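Local coordinates for Serpin48 (Tenebrio molitor, PDB 3OZQ), which is a highly specific serpin of insect innate immunity that inhibits the protease SPE, consistent with the serine-protease-inhibitor activity of its family, at residues L176-P181 / S322-E327; R185-H190 / V199-L204; I234-Q239 / F350-P355. All blocks are in the same frame, centred on the assembly; numbering follows the deposited sequence.

How the contacts relate
Contact 2 lies between the other two and touches both. Its centre is about 14 Å from that of contact 1 and 13 Å from that of contact 3, while contacts 1 and 3 are 19 Å apart between centres and about 8 Å at their nearest atoms. M202 of contact 2 brings its SD within 3.4 Å of E323 N in contact 1, and H190 N makes a probable hydrogen bond of 2.7 Å to D353 O in contact 3. Going by the serpin family, 322-327 probably leads from strand 310-321 into the hinge of the reactive centre loop, and 350-355 lies where that loop has rejoined the fold, so contacts 1 and 3 sit near its two ends.

Contact 1 of 3, residues L176-P181 / S322-E327; sequences LVPFPP and SEEGVE
E323 and F179 meet in the breach of the serpin fold, where the loop following strand 163-174 passes the start of the reactive centre loop. E323 has the most surface buried here, and its backbone and side chain do different jobs. The backbone carbonyl accepts the amide of F179, with F179 N and E323 O 3.0 Å apart and an N-H...O angle of 150°. The donor approaches slightly tilted from the carbonyl plane. That same oxygen lies at the edge of the F179 ring, close to its plane, so one backbone atom meets both the amide and the aromatic rim of a single residue.

The glutamate side chain then runs along the proline-rich loop. Its CB lies 3.3 Å from F179 O, and a bend at chi2 (97°) carries the chain past the phenylalanine to P181, where E323 OE1 comes 3.8 Å from P181 CA. The carboxylate finds its stronger partners just beyond: OE1 is hydrogen-bonded to T184 and OE2 forms a salt bridge with K270. A glutamate-lysine bridge at this point is a familiar feature of the breach in other serpins. It illustrates how one acidic chain can tie a loop to a neighbouring strand by contact along its stem and by charge at its end. W175 makes an edge-to-face contact with F179 and also donates a hydrogen bond to S322 O.

P178 points toward the opposing segment and packs on the E323 carbonyl and the end of E324. Its CB is 3.5 Å from E323 O, and it runs side by side with E324, whose OE1 approaches P178 CB to 3.7 Å.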
# COMPACT_ATOMS: atom_id res chain seq x y z
N LEU A 176 6.67 -1.29 -19.31
CA LEU A 176 7.77 -1.66 -20.20
C LEU A 176 7.25 -1.77 -21.64
O LEU A 176 7.92 -1.39 -22.60
CB LEU A 176 8.37 -2.99 -19.76
CG LEU A 176 9.50 -3.56 -20.62
CD1 LEU A 176 10.65 -2.57 -20.73
CD2 LEU A 176 9.98 -4.89 -20.05
N VAL A 177 6.03 -2.28 -21.76
CA VAL A 177 5.33 -2.35 -23.04
C VAL A 177 3.97 -1.72 -22.85
O VAL A 177 3.05 -2.36 -22.34
CB VAL A 177 5.15 -3.80 -23.52
CG1 VAL A 177 4.56 -3.83 -24.92
CG2 VAL A 177 6.47 -4.56 -23.45
N PRO A 178 3.84 -0.45 -23.23
CA PRO A 178 2.59 0.28 -23.05
C PRO A 178 1.46 -0.26 -23.94
O PRO A 178 1.72 -0.95 -24.93
CB PRO A 178 2.96 1.71 -23.47
CG PRO A 178 4.15 1.55 -24.36
CD PRO A 178 4.91 0.39 -23.80
N PHE A 179 0.22 0.04 -23.56
CA PHE A 179 -0.94 -0.28 -24.39
C PHE A 179 -1.14 0.83 -25.42
O PHE A 179 -1.01 2.02 -25.09
CB PHE A 179 -2.22 -0.38 -23.53
CG PHE A 179 -2.14 -1.42 -22.45
CD1 PHE A 179 -2.71 -2.67 -22.65
CD2 PHE A 179 -1.49 -1.15 -21.24
CE1 PHE A 179 -2.64 -3.64 -21.67
CE2 PHE A 179 -1.41 -2.12 -20.26
CZ PHE A 179 -1.99 -3.36 -20.46
N PRO A 180 -1.44 0.44 -26.67
CA PRO A 180 -1.81 1.37 -27.75
C PRO A 180 -3.22 1.92 -27.54
O PRO A 180 -4.18 1.17 -27.61
CB PRO A 180 -1.76 0.50 -29.00
CG PRO A 180 -2.00 -0.90 -28.51
CD PRO A 180 -1.38 -0.96 -27.13
N PRO A 181 -3.33 3.23 -27.30
CA PRO A 181 -4.60 3.89 -26.97
C PRO A 181 -5.63 3.88 -28.10
O PRO A 181 -6.82 4.07 -27.87
CB PRO A 181 -4.18 5.33 -26.66
CG PRO A 181 -2.84 5.50 -27.29
CD PRO A 181 -2.19 4.15 -27.23
N SER A 322 -3.55 3.42 -16.62
CA SER A 322 -3.87 3.84 -17.98
C SER A 322 -2.92 3.20 -19.00
O SER A 322 -2.16 2.28 -18.67
CB SER A 322 -3.80 5.36 -18.07
OG SER A 322 -2.47 5.79 -17.86
N GLU A 323 -2.95 3.70 -20.23
CA GLU A 323 -2.17 3.08 -21.31
C GLU A 323 -0.65 3.16 -21.14
O GLU A 323 0.06 2.23 -21.50
CB GLU A 323 -2.60 3.62 -22.67
CG GLU A 323 -4.00 3.20 -23.08
CD GLU A 323 -5.06 4.25 -22.77
OE1 GLU A 323 -6.09 4.26 -23.48
OE2 GLU A 323 -4.87 5.06 -21.84
N GLU A 324 -0.15 4.26 -20.59
CA GLU A 324 1.30 4.40 -20.39
C GLU A 324 1.82 3.79 -19.10
O GLU A 324 3.01 3.48 -18.99
CB GLU A 324 1.75 5.86 -20.50
CG GLU A 324 2.43 6.19 -21.83
CD GLU A 324 3.72 5.40 -22.07
OE1 GLU A 324 4.10 5.22 -23.25
OE2 GLU A 324 4.36 4.97 -21.08
N GLY A 325 0.95 3.62 -18.11
CA GLY A 325 1.33 3.00 -16.86
C GLY A 325 0.43 3.46 -15.73
O GLY A 325 -0.79 3.49 -15.87
N VAL A 326 1.04 3.84 -14.61
CA VAL A 326 0.26 4.26 -13.45
C VAL A 326 0.65 5.68 -13.08
O VAL A 326 1.83 6.00 -12.94
CB VAL A 326 0.44 3.30 -12.26
CG1 VAL A 326 0.25 1.87 -12.69
CG2 VAL A 326 1.81 3.48 -11.65
N GLU A 327 -0.35 6.55 -12.95
CA GLU A 327 -0.12 7.97 -12.72
C GLU A 327 0.81 8.51 -13.81
O GLU A 327 1.70 9.32 -13.54
CB GLU A 327 0.46 8.19 -11.32
CG GLU A 327 0.69 9.63 -10.91
CD GLU A 327 -0.60 10.43 -10.78
OE1 GLU A 327 -1.70 9.84 -10.90
OE2 GLU A 327 -0.51 11.66 -10.57

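Contact 2 of 3, residues R185-H190 / V199-L204; sequences RKSDFH and VDTMYL
R185 starts its side chain with CG wedged between the backbone N and the carbonyl carbon (chi1 52°), then bends at chi3, and the two turns lay its guanidinium flat on the ring of Y203. The planes are only 11° apart and the centres 4.2 Å, with NH1 over one ring face, displaced toward the rim: a cation-pi stack. The side chains themselves cross at about a right angle. At the ring's edge S187 OG lies 2.8 Å from Y203 OH in a hydrogen bond whose direction is left open. The stacked guanidinium may hinder turning of the ring, while the hydroxyl bond helps to place its far end.

The backbones pair as an antiparallel hairpin, sharply twisted, the short segments running 103° apart. R185 and T201 form a hydrogen-bonded pair, as do S187 and V199; R185 N reaches T201 O at 3.0 Å, and S187 N reaches V199 O at 2.8 Å. Between them K186 and D200 make a non-hydrogen-bonded pair, their side chains lying alongside on the other face of the sheet from R185 and S187. Their salt bridge is long and its hydrogen bond weak, with K186 NZ 3.4 Å from D200 OD1. A water accepts from K186 NZ and D200 N and donates weakly to D200 OD2, so it bridges the two charged ends.

In serpin terms the hairpin belongs to the gate. Strand 196-205 has strand 260-278 as its other neighbour, joined by backbone hydrogen bonds of D200 with K270 and M202 with L268. The M202 side chain touches F179 and E323, whereas F189 rests on L375.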
# COMPACT_ATOMS: atom_id res chain seq x y z
N ARG A 185 -11.15 0.63 -26.03
CA ARG A 185 -12.57 0.71 -26.33
C ARG A 185 -13.42 0.26 -25.15
O ARG A 185 -12.93 -0.40 -24.23
CB ARG A 185 -12.91 -0.13 -27.56
CG ARG A 185 -12.40 -1.56 -27.47
CD ARG A 185 -12.86 -2.41 -28.66
NE ARG A 185 -13.42 -3.67 -28.18
CZ ARG A 185 -12.77 -4.83 -28.17
NH1 ARG A 185 -11.54 -4.91 -28.66
NH2 ARG A 185 -13.37 -5.92 -27.70
N LYS A 186 -14.70 0.63 -25.18
CA LYS A 186 -15.68 0.19 -24.20
C LYS A 186 -15.95 -1.29 -24.39
O LYS A 186 -16.24 -1.72 -25.50
CB LYS A 186 -17.00 0.94 -24.42
CG LYS A 186 -16.95 2.42 -24.17
CD LYS A 186 -16.78 2.70 -22.68
CE LYS A 186 -17.13 4.13 -22.32
NZ LYS A 186 -16.85 4.37 -20.87
N SER A 187 -15.86 -2.08 -23.33
CA SER A 187 -16.14 -3.52 -23.43
C SER A 187 -16.80 -4.07 -22.16
O SER A 187 -16.75 -3.44 -21.10
CB SER A 187 -14.86 -4.31 -23.70
OG SER A 187 -14.15 -3.79 -24.81
N ASP A 188 -17.40 -5.26 -22.28
CA ASP A 188 -18.07 -5.88 -21.15
C ASP A 188 -17.13 -6.04 -19.96
O ASP A 188 -15.98 -6.43 -20.12
CB ASP A 188 -18.59 -7.28 -21.52
CG ASP A 188 -19.66 -7.24 -22.59
OD1 ASP A 188 -20.43 -6.26 -22.64
OD2 ASP A 188 -19.74 -8.20 -23.38
N PHE A 189 -17.64 -5.74 -18.77
CA PHE A 189 -17.00 -6.11 -17.52
C PHE A 189 -18.09 -6.73 -16.67
O PHE A 189 -19.10 -6.08 -16.38
CB PHE A 189 -16.37 -4.90 -16.81
CG PHE A 189 -15.61 -5.24 -15.55
CD1 PHE A 189 -16.25 -5.30 -14.33
CD2 PHE A 189 -14.26 -5.53 -15.60
CE1 PHE A 189 -15.55 -5.63 -13.17
CE2 PHE A 189 -13.55 -5.87 -14.45
CZ PHE A 189 -14.20 -5.92 -13.23
N HIS A 190 -17.92 -7.98 -16.29
CA HIS A 190 -18.92 -8.66 -15.49
C HIS A 190 -18.63 -8.53 -14.01
O HIS A 190 -17.72 -9.17 -13.51
CB HIS A 190 -18.96 -10.14 -15.85
CG HIS A 190 -19.14 -10.40 -17.31
ND1 HIS A 190 -20.32 -10.14 -17.97
CD2 HIS A 190 -18.29 -10.89 -18.24
CE1 HIS A 190 -20.19 -10.46 -19.25
NE2 HIS A 190 -18.97 -10.92 -19.44
N VAL A 199 -17.06 -0.62 -20.03
CA VAL A 199 -16.05 0.29 -19.51
C VAL A 199 -14.85 0.33 -20.44
O VAL A 199 -14.67 -0.57 -21.25
CB VAL A 199 -15.60 -0.11 -18.09
CG1 VAL A 199 -16.79 -0.20 -17.16
CG2 VAL A 199 -14.84 -1.44 -18.13
N ASP A 200 -14.05 1.37 -20.33
CA ASP A 200 -12.86 1.53 -21.15
C ASP A 200 -11.88 0.40 -20.88
O ASP A 200 -11.50 0.15 -19.73
CB ASP A 200 -12.23 2.88 -20.84
CG ASP A 200 -13.18 4.04 -21.11
OD1 ASP A 200 -13.78 4.06 -22.21
OD2 ASP A 200 -13.35 4.91 -20.22
N THR A 201 -11.47 -0.29 -21.95
CA THR A 201 -10.61 -1.44 -21.83
C THR A 201 -9.45 -1.32 -22.83
O THR A 201 -9.65 -0.91 -23.97
CB THR A 201 -11.41 -2.74 -22.05
OG1 THR A 201 -12.41 -2.85 -21.02
CG2 THR A 201 -10.51 -3.96 -22.01
N MET A 202 -8.25 -1.65 -22.37
CA MET A 202 -7.03 -1.53 -23.16
C MET A 202 -6.59 -2.90 -23.65
O MET A 202 -6.83 -3.90 -22.97
CB MET A 202 -5.90 -0.92 -22.32
CG MET A 202 -6.31 0.25 -21.43
SD MET A 202 -4.89 0.89 -20.51
CE MET A 202 -4.52 -0.52 -19.47
N TYR A 203 -5.93 -2.95 -24.80
CA TYR A 203 -5.59 -4.22 -25.42
C TYR A 203 -4.13 -4.31 -25.86
O TYR A 203 -3.62 -3.42 -26.53
CB TYR A 203 -6.54 -4.51 -26.61
CG TYR A 203 -7.97 -4.74 -26.18
CD1 TYR A 203 -8.45 -6.02 -25.98
CD2 TYR A 203 -8.82 -3.66 -25.96
CE1 TYR A 203 -9.75 -6.24 -25.57
CE2 TYR A 203 -10.12 -3.87 -25.55
CZ TYR A 203 -10.58 -5.16 -25.35
OH TYR A 203 -11.86 -5.37 -24.92
N LEU A 204 -3.48 -5.40 -25.49
CA LEU A 204 -2.10 -5.67 -25.90
C LEU A 204 -1.97 -7.12 -26.33
O LEU A 204 -2.23 -8.02 -25.54
CB LEU A 204 -1.13 -5.38 -24.76
CG LEU A 204 0.07 -4.47 -25.01
CD1 LEU A 204 0.99 -4.44 -23.77
CD2 LEU A 204 0.84 -4.91 -26.24
O HOH W 1 -15.16 3.55 -18.54
O HOH W 2 -13.40 -5.07 -19.66

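Contact 3 of 3, residues I234-Q239 / F350-P355; sequences IVLSNQ and FIVDHP
H354 NE2 donates to S237 O over 2.7 Å, nearly straight at 160° and with the oxygen close to the imidazole plane. The ring's other nitrogen is engaged too: H354 ND1 gives a hydrogen bond to D353 OD1, 2.7 Å away and almost in the ring plane. Bound at both nitrogens, the imidazole has its rotation fixed. The acceptor residue is itself braced locally, because S237 OG bonds to Q239 O, and a water links S237 N to P355 O.

Apolar contacts make up the rest of the interface, and L236 carries most of them. With CG anti to the backbone N (chi1 -177°), its two methyls divide between two rings. CD1 lies over one face of the histidine, 3.3 Å from H354 NE2. CD2 stands above F350, 4.1 Å from the ring centroid and 12° off the normal, a CH-pi contact. The same phenyl is met at its edge by I234, whose CB is 3.6 Å from F350 CZ. Beyond it, the CG2 methyls of I234 and V352 touch.

The segment 350-355, with F356 after it, falls in the serpin signature region near the C-terminal end, and V352 is the centre of an inverse gamma turn in it. Strand 231-237 is joined to the end of strand 348-351 and the loop after it, mainly through side chains. K220 and L222 pack against F350, and L268 against V352.

With a donor assigned to each ring nitrogen, H354 is probably the doubly protonated imidazolium, its positive charge offset by the D353 carboxylate and its far proton spent on a backbone carbonyl.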
# COMPACT_ATOMS: atom_id res chain seq x y z
N ILE A 234 -1.82 -9.22 -11.77
CA ILE A 234 -3.27 -9.45 -11.68
C ILE A 234 -3.50 -10.90 -11.32
O ILE A 234 -2.87 -11.79 -11.89
CB ILE A 234 -3.97 -9.20 -13.05
CG1 ILE A 234 -3.53 -7.86 -13.65
CG2 ILE A 234 -5.48 -9.30 -12.93
CD1 ILE A 234 -3.78 -6.70 -12.75
N VAL A 235 -4.38 -11.15 -10.36
CA VAL A 235 -4.81 -12.49 -10.03
C VAL A 235 -6.27 -12.63 -10.44
O VAL A 235 -7.16 -12.02 -9.85
CB VAL A 235 -4.66 -12.81 -8.53
CG1 VAL A 235 -5.08 -14.26 -8.26
CG2 VAL A 235 -3.22 -12.57 -8.07
N LEU A 236 -6.49 -13.43 -11.49
CA LEU A 236 -7.77 -13.52 -12.16
C LEU A 236 -8.40 -14.90 -11.99
O LEU A 236 -7.87 -15.88 -12.48
CB LEU A 236 -7.55 -13.25 -13.65
CG LEU A 236 -8.78 -13.23 -14.54
CD1 LEU A 236 -9.72 -12.10 -14.09
CD2 LEU A 236 -8.37 -13.06 -16.00
N SER A 237 -9.51 -14.97 -11.27
CA SER A 237 -10.18 -16.25 -11.10
C SER A 237 -10.72 -16.76 -12.43
O SER A 237 -11.15 -15.97 -13.29
CB SER A 237 -11.29 -16.18 -10.05
OG SER A 237 -12.33 -15.31 -10.45
N ASN A 238 -10.68 -18.08 -12.62
CA ASN A 238 -11.16 -18.69 -13.85
C ASN A 238 -12.66 -18.51 -14.03
O ASN A 238 -13.16 -18.41 -15.15
CB ASN A 238 -10.77 -20.17 -13.93
CG ASN A 238 -9.32 -20.36 -14.36
OD1 ASN A 238 -8.80 -19.59 -15.17
ND2 ASN A 238 -8.66 -21.38 -13.81
N GLN A 239 -13.39 -18.45 -12.92
CA GLN A 239 -14.82 -18.21 -12.97
C GLN A 239 -15.19 -16.75 -12.70
O GLN A 239 -14.55 -16.07 -11.90
CB GLN A 239 -15.55 -19.16 -12.01
CG GLN A 239 -15.61 -20.60 -12.53
CD GLN A 239 -16.17 -20.67 -13.95
OE1 GLN A 239 -17.12 -19.96 -14.29
NE2 GLN A 239 -15.57 -21.52 -14.78
N PHE A 350 -5.60 -13.58 -21.51
CA PHE A 350 -5.75 -13.00 -20.18
C PHE A 350 -6.69 -11.80 -20.28
O PHE A 350 -6.26 -10.66 -20.43
CB PHE A 350 -4.40 -12.60 -19.59
CG PHE A 350 -4.44 -12.35 -18.10
CD1 PHE A 350 -4.31 -13.41 -17.19
CD2 PHE A 350 -4.59 -11.08 -17.60
CE1 PHE A 350 -4.35 -13.18 -15.80
CE2 PHE A 350 -4.62 -10.83 -16.20
CZ PHE A 350 -4.50 -11.89 -15.31
N ILE A 351 -7.98 -12.10 -20.22
CA ILE A 351 -9.02 -11.10 -20.38
C ILE A 351 -9.59 -10.76 -19.03
O ILE A 351 -10.30 -11.56 -18.41
CB ILE A 351 -10.13 -11.59 -21.37
CG1 ILE A 351 -9.50 -11.92 -22.72
CG2 ILE A 351 -11.26 -10.56 -21.50
CD1 ILE A 351 -10.33 -12.87 -23.57
N VAL A 352 -9.24 -9.57 -18.54
CA VAL A 352 -9.64 -9.13 -17.22
C VAL A 352 -10.99 -8.43 -17.31
O VAL A 352 -11.07 -7.22 -17.47
CB VAL A 352 -8.57 -8.20 -16.61
CG1 VAL A 352 -8.90 -7.91 -15.15
CG2 VAL A 352 -7.16 -8.81 -16.74
N ASP A 353 -12.06 -9.22 -17.19
CA ASP A 353 -13.40 -8.76 -17.53
C ASP A 353 -14.39 -9.15 -16.46
O ASP A 353 -15.59 -9.25 -16.70
CB ASP A 353 -13.84 -9.31 -18.89
CG ASP A 353 -14.22 -10.79 -18.83
OD1 ASP A 353 -13.84 -11.48 -17.87
OD2 ASP A 353 -14.90 -11.27 -19.77
N HIS A 354 -13.84 -9.40 -15.27
CA HIS A 354 -14.60 -9.64 -14.05
C HIS A 354 -13.66 -9.31 -12.88
O HIS A 354 -12.48 -9.07 -13.11
CB HIS A 354 -15.11 -11.09 -13.99
CG HIS A 354 -14.04 -12.13 -14.14
ND1 HIS A 354 -13.44 -12.41 -15.35
CD2 HIS A 354 -13.48 -12.97 -13.24
CE1 HIS A 354 -12.55 -13.37 -15.18
NE2 HIS A 354 -12.55 -13.73 -13.91
N PRO A 355 -14.18 -9.28 -11.65
CA PRO A 355 -13.43 -8.80 -10.48
C PRO A 355 -12.11 -9.54 -10.22
O PRO A 355 -12.04 -10.76 -10.38
CB PRO A 355 -14.40 -9.02 -9.33
CG PRO A 355 -15.74 -8.85 -9.96
CD PRO A 355 -15.60 -9.50 -11.32
O HOH W 3 -10.64 -12.88 -9.81